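Local coordinates for protein nicotinamide riboside transporter PnuC (Neisseria mucosa ATCC 25996, PDB 4QTN) that binds nicotinamide riboside and, as a homotrimer, probably carries this vitamin B3 form across the inner membrane, at residues 45-50 / 208-213; 67-72 / 94-99; 119-124 / 175-180. All blocks are in the same frame, centred on the assembly; numbering follows the deposited sequence.

Interaction 1. Residues 45-50 / 208-213; sequences VAAVTG and LPLLLM
P209 O accepts the backbone N-H of M213, and the methyl of A47 rests against it from the facing helix. P209 O and M213 N are 2.9 Å apart, and A47 CB lies 3.7 Å from P209 O. This places A47 over the first turn of helix 208-234. No hydrogen bond passes between the two segments; the contact is van der Waals packing.

A47 is central to the contact. Its CB also meets the start of the M213 side chain, with A47 CB and M213 CB 4.0 Å apart. M213 is selenomethionine in the crystal. Its CG is anti to the backbone N (chi1 178°) and chi2 is also extended, which carries the selenium across to the facing backbone, with M213 SE 3.7 Å from A47 CA. The bend at chi3 (73°) turns only the terminal CE. A46 O lies beside the same selenium, and it also has a weak hydrogen bond from S71 OG. G50 presents no side chain on the flank that faces M213.

L210 packs on A46 as well. Its CD2 touches the methyl of A46, with A46 CB and L210 CD2 3.9 Å apart. L210 CD2 also lies beside the backbone N of A47.

The two helices run nearly parallel here, 25° apart, and their axes come within 8.8 Å. Both are membrane-spanning. P209 and A47 also pack on Q30 of helix 17-34. L212 packs on L191 of the second subunit.

The side chain of M213 is about 7 Å from the bound nicotinamide riboside and close to the ligand-binding residue Y217, whose OH is hydrogen-bonded to G50 O. Small alanine methyls against a long, flexible methionine-type side chain imply buried packing that rests on shape and dispersion, close to the pocket.

Interaction 2. Residues 67-72 / 94-99; sequences FGLISV and VYVPVQ. With NNR (Nicotinamide riboside), chain I.
V72 and Y95 meet at the wall of the nicotinamide riboside pocket, and both touch the ligand. V72 CG1 lies 3.6 Å from Y95 CD2, approaching the ring obliquely. The same methyl group borders the ribose, with V72 CG1 3.6 Å from O3R. The sugar covers one face of the Y95 ring: C4R sits 3.5 Å above its plane, displaced toward the rim. Q99 also belongs to this shell. Its chain folds at chi2 (-49°), and its amide end lies beside both G68 and the ribose. The side of G68 facing the amide carries no side chain.

The next layer sets these groups in place. Q99 CG rests beside the backbone of helix 64-80, 3.7 Å from L69 N. V96 fits between two residues of that helix: its CG2 is 3.8 Å from V72 CG2, and its CG1 is 3.9 Å from L69 CD2. The phenol of Y95 is fixed at its far end by a hydrogen bond between Y95 OH and S167 OG. The helices are close to antiparallel, 161° apart. Helix 85-107 is kinked at P97, whose ring nitrogen has no N-H to bond back to the preceding turn.

The ligand is also hydrogen-bonded to N189 OD1. Its ribose meets an aromatic face, an aliphatic methyl and the Q99 amide, consistent with recognition of the sugar by both shape and polarity.

Interaction 3. Residues 119-124 / 175-180; sequences EEVKAK and ILRYRE
Backbone bonds join K124 to the chain that follows helix 158-175. K124 N donates to R177 O (2.7 Å), and R179 N donates to K124 O (2.8 Å). Both are nearly straight, and together they make a single beta bridge between K124 and Y178. R177 has positive phi and ends the helix in a Schellman motif, which presents its carbonyl to K124. A CA-H...O contact from Y178 CA to K124 O (3.3 Å) adds to the bridge. Among side chains, R177 NE makes a weak hydrogen bond to K122 O. E180 OE1 takes L126 N, tying the turn to the loop beyond K124.

Apolar packing comes from V121 and K124. V121 CG2 lies 3.6 Å from R177 CG and sits at the guanidinium edge, near its plane. K124 lays its methylene chain over one guanidinium face, with K124 CE 3.7 Å from R177 NH2. The same CE approaches the Y178 ring obliquely.

Charge is less favourable. K124 NZ and R177 NH1 are 3.8 Å apart.

The contact joins two loops, probably on the cytoplasmic side. The backbone bonds probably carry it. The neighbouring positive charges may slightly ease loss of a proton from K124, though solvent probably screens part of the effect.

Interaction 2 touches both of the others. Interactions 1 and 2 have centres 15 Å apart and touch where helix 41-59 meets helix 64-80, with T49 OG1 3.5 Å from I70 CG2. Interactions 2 and 3 are 18 Å apart between centres and join through V98 CG1 and I175 CG2, 3.6 Å apart. Interactions 1 and 3 do not touch; they sit on opposite sides of the chain's centre, 25 Å apart between centres. Interaction 2 binds the riboside directly. The side chain of M213 in interaction 1 is about 7 Å from the bound nicotinamide riboside. The side chain of V121 in interaction 3 is about 11 Å from the same ligand.

Interaction 1. Residues 45-50 / 208-213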
ATOM      1  N   VAL C  45      -7.379  20.300  12.998  1.00133.26           N
ATOM      2  CA  VAL C  45      -8.755  19.998  13.437  1.00129.10           C
ATOM      3  C   VAL C  45      -9.472  19.203  12.339  1.00127.56           C
ATOM      4  O   VAL C  45     -10.170  18.235  12.619  1.00128.46           O
ATOM      5  CB  VAL C  45      -9.570  21.279  13.768  1.00126.63           C
ATOM      6  CG1 VAL C  45     -11.033  20.946  13.928  1.00124.55           C
ATOM      7  CG2 VAL C  45      -9.067  21.913  15.036  1.00130.63           C
ATOM      8  N   ALA C  46      -9.266  19.607  11.086  1.00123.29           N
ATOM      9  CA  ALA C  46      -9.918  18.959   9.959  1.00113.23           C
ATOM     10  C   ALA C  46      -9.504  17.496   9.831  1.00107.07           C
ATOM     11  O   ALA C  46     -10.268  16.684   9.338  1.00108.41           O
ATOM     12  CB  ALA C  46      -9.653  19.719   8.661  1.00110.33           C
ATOM     13  N   ALA C  47      -8.307  17.156  10.295  1.00101.98           N
ATOM     14  CA  ALA C  47      -7.880  15.763  10.288  1.00 96.77           C
ATOM     15  C   ALA C  47      -8.470  14.993  11.452  1.00 95.22           C
ATOM     16  O   ALA C  47      -9.202  14.041  11.250  1.00 95.01           O
ATOM     17  CB  ALA C  47      -6.378  15.663  10.286  1.00101.23           C
ATOM     18  N   VAL C  48      -8.192  15.444  12.672  1.00 98.65           N
ATOM     19  CA  VAL C  48      -8.739  14.802  13.883  1.00103.72           C
ATOM     20  C   VAL C  48     -10.254  14.505  13.808  1.00108.69           C
ATOM     21  O   VAL C  48     -10.675  13.365  14.026  1.00109.58           O
ATOM     22  CB  VAL C  48      -8.407  15.598  15.159  1.00104.05           C
ATOM     23  CG1 VAL C  48      -9.205  15.078  16.346  1.00102.45           C
ATOM     24  CG2 VAL C  48      -6.929  15.503  15.440  1.00105.80           C
ATOM     25  N   THR C  49     -11.063  15.530  13.525  1.00113.21           N
ATOM     26  CA  THR C  49     -12.447  15.307  13.096  1.00109.64           C
ATOM     27  C   THR C  49     -12.363  14.953  11.643  1.00108.27           C
ATOM     28  O   THR C  49     -12.089  15.800  10.828  1.00116.71           O
ATOM     29  CB  THR C  49     -13.342  16.574  13.256  1.00110.70           C
ATOM     30  OG1 THR C  49     -12.892  17.611  12.375  1.00110.74           O
ATOM     31  CG2 THR C  49     -13.318  17.090  14.688  1.00115.65           C
ATOM     32  N   GLY C  50     -12.529  13.690  11.321  1.00104.37           N
ATOM     33  CA  GLY C  50     -12.339  13.257   9.962  1.00101.40           C
ATOM     34  C   GLY C  50     -11.694  11.929   9.967  1.00 99.09           C
ATOM     35  O   GLY C  50     -12.141  11.014   9.289  1.00103.74           O
ATOM     36  N   LEU C 208       0.418  19.144   5.452  1.00124.35           N
ATOM     37  CA  LEU C 208       0.739  17.832   5.989  1.00122.20           C
ATOM     38  C   LEU C 208      -0.390  17.169   6.784  1.00121.40           C
ATOM     39  O   LEU C 208      -0.600  15.973   6.641  1.00122.59           O
ATOM     40  CB  LEU C 208       2.021  17.855   6.802  1.00124.04           C
ATOM     41  CG  LEU C 208       2.868  16.616   6.549  1.00123.49           C
ATOM     42  CD1 LEU C 208       3.658  16.770   5.249  1.00124.68           C
ATOM     43  CD2 LEU C 208       3.793  16.338   7.722  1.00126.71           C
ATOM     44  N   PRO C 209      -1.139  17.947   7.609  1.00121.23           N
ATOM     45  CA  PRO C 209      -2.182  17.265   8.371  1.00118.27           C
ATOM     46  C   PRO C 209      -3.191  16.529   7.475  1.00116.99           C
ATOM     47  O   PRO C 209      -3.673  15.454   7.844  1.00120.19           O
ATOM     48  CB  PRO C 209      -2.868  18.401   9.134  1.00121.92           C
ATOM     49  CG  PRO C 209      -1.857  19.488   9.197  1.00128.68           C
ATOM     50  CD  PRO C 209      -1.079  19.389   7.923  1.00127.39           C
ATOM     51  N   LEU C 210      -3.484  17.082   6.301  1.00115.50           N
ATOM     52  CA  LEU C 210      -4.514  16.496   5.443  1.00111.99           C
ATOM     53  C   LEU C 210      -3.979  15.461   4.444  1.00110.12           C
ATOM     54  O   LEU C 210      -4.659  14.471   4.155  1.00109.56           O
ATOM     55  CB  LEU C 210      -5.344  17.579   4.745  1.00112.79           C
ATOM     56  CG  LEU C 210      -6.138  18.519   5.663  1.00117.27           C
ATOM     57  CD1 LEU C 210      -7.122  19.359   4.867  1.00118.88           C
ATOM     58  CD2 LEU C 210      -6.859  17.748   6.761  1.00116.87           C
ATOM     59  N   LEU C 211      -2.767  15.678   3.932  1.00108.83           N
ATOM     60  CA  LEU C 211      -2.083  14.645   3.167  1.00105.14           C
ATOM     61  C   LEU C 211      -1.870  13.424   4.043  1.00108.68           C
ATOM     62  O   LEU C 211      -2.089  12.296   3.603  1.00113.31           O
ATOM     63  CB  LEU C 211      -0.745  15.148   2.622  1.00104.99           C
ATOM     64  CG  LEU C 211       0.177  14.112   1.952  1.00103.84           C
ATOM     65  CD1 LEU C 211      -0.569  13.223   0.954  1.00102.44           C
ATOM     66  CD2 LEU C 211       1.343  14.810   1.280  1.00105.32           C
ATOM     67  N   LEU C 212      -1.458  13.646   5.293  1.00112.45           N
ATOM     68  CA  LEU C 212      -1.321  12.539   6.233  1.00111.69           C
ATOM     69  C   LEU C 212      -2.664  11.917   6.539  1.00110.79           C
ATOM     70  O   LEU C 212      -2.784  10.695   6.621  1.00109.56           O
ATOM     71  CB  LEU C 212      -0.621  12.965   7.524  1.00111.17           C
ATOM     72  CG  LEU C 212       0.784  12.382   7.735  1.00114.70           C
ATOM     73  CD1 LEU C 212       1.171  12.489   9.192  1.00128.87           C
ATOM     74  CD2 LEU C 212       0.890  10.935   7.282  1.00108.89           C
HETATM   75  N   MSE C 213      -3.685  12.760   6.677  1.00111.23           N
HETATM   76  CA  MSE C 213      -5.030  12.277   6.907  1.00110.04           C
HETATM   77  C   MSE C 213      -5.448  11.272   5.850  1.00106.53           C
HETATM   78  O   MSE C 213      -5.958  10.204   6.184  1.00108.13           O
HETATM   79  CB  MSE C 213      -6.013  13.418   6.944  1.00112.06           C
HETATM   80  CG  MSE C 213      -7.389  12.831   7.140  1.00115.16           C
HETATM   81 SE   MSE C 213      -8.698  14.262   7.019  1.00131.38          SE
HETATM   82  CE  MSE C 213      -8.598  14.536   5.077  1.00129.36           C
TER

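Interaction 2. Residues 67-72 / 94-99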
ATOM      1  N   PHE C  67     -19.286  14.397  13.497  1.00121.49           N
ATOM      2  CA  PHE C  67     -17.876  14.589  13.141  1.00119.56           C
ATOM      3  C   PHE C  67     -17.710  14.972  11.682  1.00117.15           C
ATOM      4  O   PHE C  67     -17.014  15.931  11.366  1.00122.16           O
ATOM      5  CB  PHE C  67     -17.056  13.330  13.442  1.00115.28           C
ATOM      6  CG  PHE C  67     -16.909  13.043  14.902  1.00118.79           C
ATOM      7  CD1 PHE C  67     -16.035  13.786  15.689  1.00121.97           C
ATOM      8  CD2 PHE C  67     -17.655  12.036  15.501  1.00120.49           C
ATOM      9  CE1 PHE C  67     -15.907  13.526  17.043  1.00122.57           C
ATOM     10  CE2 PHE C  67     -17.534  11.771  16.858  1.00121.36           C
ATOM     11  CZ  PHE C  67     -16.660  12.518  17.630  1.00124.24           C
ATOM     12  N   GLY C  68     -18.356  14.222  10.797  1.00111.84           N
ATOM     13  CA  GLY C  68     -18.260  14.471   9.365  1.00110.20           C
ATOM     14  C   GLY C  68     -18.620  15.896   9.017  1.00115.17           C
ATOM     15  O   GLY C  68     -17.924  16.550   8.221  1.00116.17           O
ATOM     16  N   LEU C  69     -19.693  16.389   9.638  1.00116.47           N
ATOM     17  CA  LEU C  69     -20.196  17.739   9.385  1.00121.34           C
ATOM     18  C   LEU C  69     -19.117  18.796   9.601  1.00123.02           C
ATOM     19  O   LEU C  69     -18.899  19.642   8.734  1.00124.97           O
ATOM     20  CB  LEU C  69     -21.435  18.033  10.257  1.00125.42           C
ATOM     21  CG  LEU C  69     -22.332  19.236   9.907  1.00127.52           C
ATOM     22  CD1 LEU C  69     -21.813  20.523  10.540  1.00130.68           C
ATOM     23  CD2 LEU C  69     -22.484  19.389   8.402  1.00127.86           C
ATOM     24  N   ILE C  70     -18.449  18.739  10.759  1.00113.42           N
ATOM     25  CA  ILE C  70     -17.307  19.623  11.059  1.00110.78           C
ATOM     26  C   ILE C  70     -16.214  19.420  10.029  1.00105.25           C
ATOM     27  O   ILE C  70     -15.794  20.369   9.340  1.00106.95           O
ATOM     28  CB  ILE C  70     -16.705  19.322  12.452  1.00106.36           C
ATOM     29  CG1 ILE C  70     -17.684  19.713  13.558  1.00114.53           C
ATOM     30  CG2 ILE C  70     -15.383  20.049  12.629  1.00103.68           C
ATOM     31  CD1 ILE C  70     -17.424  19.011  14.877  1.00116.99           C
ATOM     32  N   SER C  71     -15.781  18.168   9.913  1.00 98.30           N
ATOM     33  CA  SER C  71     -14.605  17.820   9.171  1.00 96.01           C
ATOM     34  C   SER C  71     -14.658  18.293   7.734  1.00103.70           C
ATOM     35  O   SER C  71     -13.736  18.982   7.279  1.00108.78           O
ATOM     36  CB  SER C  71     -14.375  16.325   9.215  1.00 90.08           C
ATOM     37  OG  SER C  71     -13.375  15.960   8.279  1.00 90.57           O
ATOM     38  N   VAL C  72     -15.720  17.910   7.006  1.00108.99           N
ATOM     39  CA  VAL C  72     -15.823  18.240   5.564  1.00114.93           C
ATOM     40  C   VAL C  72     -15.890  19.751   5.295  1.00121.31           C
ATOM     41  O   VAL C  72     -15.448  20.220   4.241  1.00123.98           O
ATOM     42  CB  VAL C  72     -16.999  17.510   4.833  1.00116.70           C
ATOM     43  CG1 VAL C  72     -16.707  16.025   4.684  1.00115.33           C
ATOM     44  CG2 VAL C  72     -18.343  17.757   5.523  1.00117.64           C
ATOM     45  N   VAL C  94     -21.844  18.844  -1.696  1.00136.21           N
ATOM     46  CA  VAL C  94     -22.336  17.456  -1.623  1.00127.96           C
ATOM     47  C   VAL C  94     -22.269  16.863  -0.210  1.00128.47           C
ATOM     48  O   VAL C  94     -23.291  16.450   0.335  1.00130.42           O
ATOM     49  CB  VAL C  94     -21.599  16.530  -2.620  1.00126.65           C
ATOM     50  CG1 VAL C  94     -21.966  15.075  -2.384  1.00121.38           C
ATOM     51  CG2 VAL C  94     -21.928  16.921  -4.043  1.00132.00           C
ATOM     52  N   TYR C  95     -21.070  16.812   0.380  1.00130.19           N
ATOM     53  CA  TYR C  95     -20.898  16.148   1.684  1.00124.74           C
ATOM     54  C   TYR C  95     -21.649  16.854   2.825  1.00125.66           C
ATOM     55  O   TYR C  95     -22.161  16.193   3.723  1.00126.75           O
ATOM     56  CB  TYR C  95     -19.414  15.979   2.054  1.00122.94           C
ATOM     57  CG  TYR C  95     -18.644  14.973   1.219  1.00123.14           C
ATOM     58  CD1 TYR C  95     -19.305  14.036   0.408  1.00124.93           C
ATOM     59  CD2 TYR C  95     -17.246  14.928   1.271  1.00125.42           C
ATOM     60  CE1 TYR C  95     -18.586  13.106  -0.358  1.00126.31           C
ATOM     61  CE2 TYR C  95     -16.516  14.007   0.513  1.00126.82           C
ATOM     62  CZ  TYR C  95     -17.185  13.098  -0.300  1.00126.54           C
ATOM     63  OH  TYR C  95     -16.464  12.190  -1.049  1.00120.46           O
ATOM     64  N   VAL C  96     -21.722  18.186   2.780  1.00126.97           N
ATOM     65  CA  VAL C  96     -22.298  18.948   3.898  1.00130.60           C
ATOM     66  C   VAL C  96     -23.822  18.752   4.066  1.00134.64           C
ATOM     67  O   VAL C  96     -24.299  18.507   5.181  1.00142.05           O
ATOM     68  CB  VAL C  96     -21.921  20.449   3.855  1.00131.69           C
ATOM     69  CG1 VAL C  96     -22.614  21.206   4.978  1.00129.93           C
ATOM     70  CG2 VAL C  96     -20.420  20.610   3.986  1.00135.09           C
ATOM     71  N   PRO C  97     -24.589  18.836   2.969  1.00132.63           N
ATOM     72  CA  PRO C  97     -25.997  18.471   3.155  1.00133.37           C
ATOM     73  C   PRO C  97     -26.164  16.971   3.478  1.00128.55           C
ATOM     74  O   PRO C  97     -26.911  16.615   4.389  1.00129.13           O
ATOM     75  CB  PRO C  97     -26.648  18.828   1.809  1.00135.73           C
ATOM     76  CG  PRO C  97     -25.520  18.949   0.843  1.00139.51           C
ATOM     77  CD  PRO C  97     -24.313  19.367   1.627  1.00134.33           C
ATOM     78  N   VAL C  98     -25.413  16.123   2.781  1.00124.62           N
ATOM     79  CA  VAL C  98     -25.558  14.670   2.906  1.00122.49           C
ATOM     80  C   VAL C  98     -25.325  14.153   4.341  1.00124.22           C
ATOM     81  O   VAL C  98     -25.906  13.141   4.737  1.00127.87           O
ATOM     82  CB  VAL C  98     -24.665  13.922   1.886  1.00121.31           C
ATOM     83  CG1 VAL C  98     -24.635  12.433   2.171  1.00122.76           C
ATOM     84  CG2 VAL C  98     -25.171  14.164   0.480  1.00127.83           C
ATOM     85  N   GLN C  99     -24.508  14.867   5.120  1.00122.28           N
ATOM     86  CA  GLN C  99     -24.322  14.532   6.534  1.00120.47           C
ATOM     87  C   GLN C  99     -25.664  14.364   7.256  1.00123.93           C
ATOM     88  O   GLN C  99     -25.843  13.418   8.035  1.00129.67           O
ATOM     89  CB  GLN C  99     -23.461  15.584   7.246  1.00118.59           C
ATOM     90  CG  GLN C  99     -21.983  15.523   6.901  1.00118.26           C
ATOM     91  CD  GLN C  99     -21.412  14.115   7.001  1.00118.40           C
ATOM     92  OE1 GLN C  99     -21.419  13.500   8.069  1.00121.14           O
ATOM     93  NE2 GLN C  99     -20.914  13.597   5.881  1.00114.11           N
TER
HETATM   94  O2R NNR I 301     -18.961  10.540   5.758  1.00105.58           O
HETATM   95  C2R NNR I 301     -17.576  10.690   5.120  1.00103.59           C
HETATM   96  C3R NNR I 301     -17.272  12.172   4.873  1.00104.16           C
HETATM   97  O3R NNR I 301     -18.436  12.844   4.688  1.00125.38           O
HETATM   98  C4R NNR I 301     -16.472  12.204   3.588  1.00105.77           C
HETATM   99  C5R NNR I 301     -14.908  12.199   3.849  1.00111.39           C
HETATM  100  O5R NNR I 301     -14.226  11.854   2.597  1.00117.91           O
HETATM  101  O4R NNR I 301     -16.831  11.138   2.930  1.00103.24           O
HETATM  102  C1R NNR I 301     -17.512  10.109   3.960  1.00 99.60           C
HETATM  103  N1  NNR I 301     -16.727   8.860   4.011  1.00 99.32           N
HETATM  104  C2  NNR I 301     -15.419   8.807   3.507  1.00 83.42           C
HETATM  105  C6  NNR I 301     -17.278   7.728   4.565  1.00 95.62           C
HETATM  106  C5  NNR I 301     -16.519   6.535   4.627  1.00 95.41           C
HETATM  107  C4  NNR I 301     -15.240   6.488   4.114  1.00 77.23           C
HETATM  108  C3  NNR I 301     -14.679   7.605   3.573  1.00 77.25           C
HETATM  109  C7  NNR I 301     -13.253   7.525   3.058  1.00 88.53           C
HETATM  110  O7  NNR I 301     -12.861   8.285   2.223  1.00 99.16           O
HETATM  111  N7  NNR I 301     -12.362   6.530   3.593  1.00102.10           N

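Interaction 3. Residues 119-124 / 175-180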
ATOM      1  N   GLU C 119     -24.551   0.703  19.111  1.00111.56           N
ATOM      2  CA  GLU C 119     -25.463   0.347  18.057  1.00109.01           C
ATOM      3  C   GLU C 119     -24.750   0.454  16.720  1.00106.43           C
ATOM      4  O   GLU C 119     -24.085   1.447  16.465  1.00111.31           O
ATOM      5  CB  GLU C 119     -26.698   1.246  18.105  1.00119.79           C
ATOM      6  CG  GLU C 119     -27.510   1.117  19.407  1.00141.52           C
ATOM      7  CD  GLU C 119     -27.569   2.419  20.234  1.00163.28           C
ATOM      8  OE1 GLU C 119     -27.997   3.464  19.680  1.00168.95           O
ATOM      9  OE2 GLU C 119     -27.227   2.385  21.453  1.00164.94           O
ATOM     10  N   GLU C 120     -24.805  -0.623  15.921  1.00105.59           N
ATOM     11  CA  GLU C 120     -24.238  -0.635  14.546  1.00107.52           C
ATOM     12  C   GLU C 120     -25.337  -0.644  13.493  1.00106.90           C
ATOM     13  O   GLU C 120     -26.315  -1.383  13.621  1.00111.50           O
ATOM     14  CB  GLU C 120     -23.286  -1.840  14.312  1.00110.46           C
ATOM     15  CG  GLU C 120     -23.369  -2.956  15.355  1.00121.82           C
ATOM     16  CD  GLU C 120     -23.159  -4.365  14.780  1.00129.89           C
ATOM     17  OE1 GLU C 120     -24.002  -4.809  13.980  1.00136.47           O
ATOM     18  OE2 GLU C 120     -22.183  -5.055  15.181  1.00130.28           O
ATOM     19  N   VAL C 121     -25.159   0.178  12.452  1.00103.24           N
ATOM     20  CA  VAL C 121     -26.047   0.212  11.267  1.00 99.87           C
ATOM     21  C   VAL C 121     -26.138  -1.159  10.591  1.00103.29           C
ATOM     22  O   VAL C 121     -25.210  -1.976  10.693  1.00105.75           O
ATOM     23  CB  VAL C 121     -25.558   1.268  10.232  1.00 96.36           C
ATOM     24  CG1 VAL C 121     -24.465   0.696   9.340  1.00 88.83           C
ATOM     25  CG2 VAL C 121     -26.713   1.801   9.403  1.00 97.54           C
ATOM     26  N   LYS C 122     -27.266  -1.419   9.927  1.00105.35           N
ATOM     27  CA  LYS C 122     -27.483  -2.697   9.263  1.00103.89           C
ATOM     28  C   LYS C 122     -26.941  -2.634   7.848  1.00 97.16           C
ATOM     29  O   LYS C 122     -27.415  -1.879   7.040  1.00 94.61           O
ATOM     30  CB  LYS C 122     -28.970  -3.075   9.281  1.00108.55           C
ATOM     31  CG  LYS C 122     -29.457  -3.616  10.633  1.00115.92           C
ATOM     32  CD  LYS C 122     -30.915  -4.093  10.589  1.00125.11           C
ATOM     33  CE  LYS C 122     -31.906  -2.933  10.703  1.00129.35           C
ATOM     34  NZ  LYS C 122     -33.300  -3.311  10.312  1.00135.03           N
ATOM     35  N   ALA C 123     -25.894  -3.399   7.584  1.00 97.09           N
ATOM     36  CA  ALA C 123     -25.161  -3.281   6.329  1.00 97.19           C
ATOM     37  C   ALA C 123     -25.733  -4.219   5.280  1.00 93.65           C
ATOM     38  O   ALA C 123     -26.104  -5.339   5.597  1.00 99.30           O
ATOM     39  CB  ALA C 123     -23.685  -3.570   6.556  1.00 98.55           C
ATOM     40  N   LYS C 124     -25.821  -3.743   4.036  1.00 89.05           N
ATOM     41  CA  LYS C 124     -26.375  -4.535   2.925  1.00 93.47           C
ATOM     42  C   LYS C 124     -25.312  -4.780   1.859  1.00 92.91           C
ATOM     43  O   LYS C 124     -24.330  -4.045   1.779  1.00 86.22           O
ATOM     44  CB  LYS C 124     -27.602  -3.837   2.297  1.00 90.46           C
ATOM     45  CG  LYS C 124     -28.743  -3.584   3.265  1.00 93.47           C
ATOM     46  CD  LYS C 124     -30.013  -3.121   2.561  1.00103.30           C
ATOM     47  CE  LYS C 124     -29.873  -1.711   1.989  1.00101.83           C
ATOM     48  NZ  LYS C 124     -31.193  -1.136   1.603  1.00102.17           N
ATOM     49  N   ILE C 175     -24.487   6.261   2.490  1.00101.15           N
ATOM     50  CA  ILE C 175     -25.765   6.617   3.129  1.00103.34           C
ATOM     51  C   ILE C 175     -26.811   5.523   2.931  1.00103.14           C
ATOM     52  O   ILE C 175     -27.570   5.218   3.843  1.00104.25           O
ATOM     53  CB  ILE C 175     -26.332   7.984   2.669  1.00109.86           C
ATOM     54  CG1 ILE C 175     -26.377   8.088   1.147  1.00109.66           C
ATOM     55  CG2 ILE C 175     -25.533   9.126   3.271  1.00114.26           C
ATOM     56  CD1 ILE C 175     -27.160   9.278   0.652  1.00111.83           C
ATOM     57  N   LEU C 176     -26.813   4.907   1.744  1.00101.84           N
ATOM     58  CA  LEU C 176     -27.694   3.754   1.449  1.00 96.43           C
ATOM     59  C   LEU C 176     -27.316   2.418   2.156  1.00 94.45           C
ATOM     60  O   LEU C 176     -27.971   1.406   1.926  1.00 98.85           O
ATOM     61  CB  LEU C 176     -27.790   3.518  -0.058  1.00 89.79           C
ATOM     62  CG  LEU C 176     -28.756   4.353  -0.910  1.00 95.05           C
ATOM     63  CD1 LEU C 176     -29.230   3.510  -2.084  1.00 91.10           C
ATOM     64  CD2 LEU C 176     -29.946   4.886  -0.115  1.00 91.47           C
ATOM     65  N   ARG C 177     -26.238   2.424   2.962  1.00 86.56           N
ATOM     66  CA  ARG C 177     -25.833   1.261   3.799  1.00 83.39           C
ATOM     67  C   ARG C 177     -25.245   0.040   3.043  1.00 84.81           C
ATOM     68  O   ARG C 177     -25.383  -1.091   3.494  1.00 85.36           O
ATOM     69  CB  ARG C 177     -26.988   0.816   4.696  1.00 83.46           C
ATOM     70  CG  ARG C 177     -27.301   1.781   5.814  1.00 89.49           C
ATOM     71  CD  ARG C 177     -28.796   1.925   6.043  1.00 96.86           C
ATOM     72  NE  ARG C 177     -29.474   0.637   6.060  1.00100.93           N
ATOM     73  CZ  ARG C 177     -30.529   0.338   5.312  1.00107.84           C
ATOM     74  NH1 ARG C 177     -31.060   1.258   4.498  1.00111.15           N
ATOM     75  NH2 ARG C 177     -31.064  -0.877   5.386  1.00109.52           N
ATOM     76  N   TYR C 178     -24.581   0.270   1.914  1.00 85.39           N
ATOM     77  CA  TYR C 178     -24.031  -0.843   1.128  1.00 84.85           C
ATOM     78  C   TYR C 178     -22.553  -1.042   1.376  1.00 84.14           C
ATOM     79  O   TYR C 178     -21.790  -0.083   1.449  1.00 91.00           O
ATOM     80  CB  TYR C 178     -24.307  -0.655  -0.371  1.00 87.63           C
ATOM     81  CG  TYR C 178     -25.755  -0.909  -0.739  1.00 96.89           C
ATOM     82  CD1 TYR C 178     -26.270  -2.214  -0.785  1.00103.25           C
ATOM     83  CD2 TYR C 178     -26.618   0.143  -0.997  1.00 99.19           C
ATOM     84  CE1 TYR C 178     -27.596  -2.452  -1.103  1.00107.06           C
ATOM     85  CE2 TYR C 178     -27.950  -0.081  -1.309  1.00109.87           C
ATOM     86  CZ  TYR C 178     -28.435  -1.380  -1.364  1.00110.69           C
ATOM     87  OH  TYR C 178     -29.761  -1.599  -1.670  1.00112.63           O
ATOM     88  N   ARG C 179     -22.146  -2.295   1.503  1.00 82.93           N
ATOM     89  CA  ARG C 179     -20.751  -2.611   1.770  1.00 80.07           C
ATOM     90  C   ARG C 179     -19.816  -2.321   0.586  1.00 84.12           C
ATOM     91  O   ARG C 179     -18.631  -2.216   0.763  1.00 89.68           O
ATOM     92  CB  ARG C 179     -20.602  -4.055   2.198  1.00 78.27           C
ATOM     93  CG  ARG C 179     -19.344  -4.691   1.665  1.00 81.41           C
ATOM     94  CD  ARG C 179     -19.076  -6.007   2.330  1.00 93.96           C
ATOM     95  NE  ARG C 179     -19.933  -7.058   1.809  1.00102.19           N
ATOM     96  CZ  ARG C 179     -19.796  -7.604   0.607  1.00113.41           C
ATOM     97  NH1 ARG C 179     -18.839  -7.182  -0.224  1.00115.58           N
ATOM     98  NH2 ARG C 179     -20.625  -8.566   0.226  1.00125.32           N
ATOM     99  N   GLU C 180     -20.348  -2.211  -0.622  1.00 96.00           N
ATOM    100  CA  GLU C 180     -19.473  -2.029  -1.794  1.00100.66           C
ATOM    101  C   GLU C 180     -18.863  -0.624  -1.863  1.00 98.11           C
ATOM    102  O   GLU C 180     -17.983  -0.359  -2.684  1.00 97.68           O
ATOM    103  CB  GLU C 180     -20.201  -2.392  -3.095  1.00103.90           C
ATOM    104  CG  GLU C 180     -20.356  -3.905  -3.313  1.00116.05           C
ATOM    105  CD  GLU C 180     -21.225  -4.577  -2.249  1.00116.29           C
ATOM    106  OE1 GLU C 180     -22.107  -3.891  -1.689  1.00107.62           O
ATOM    107  OE2 GLU C 180     -21.026  -5.790  -1.976  1.00118.28           O
TER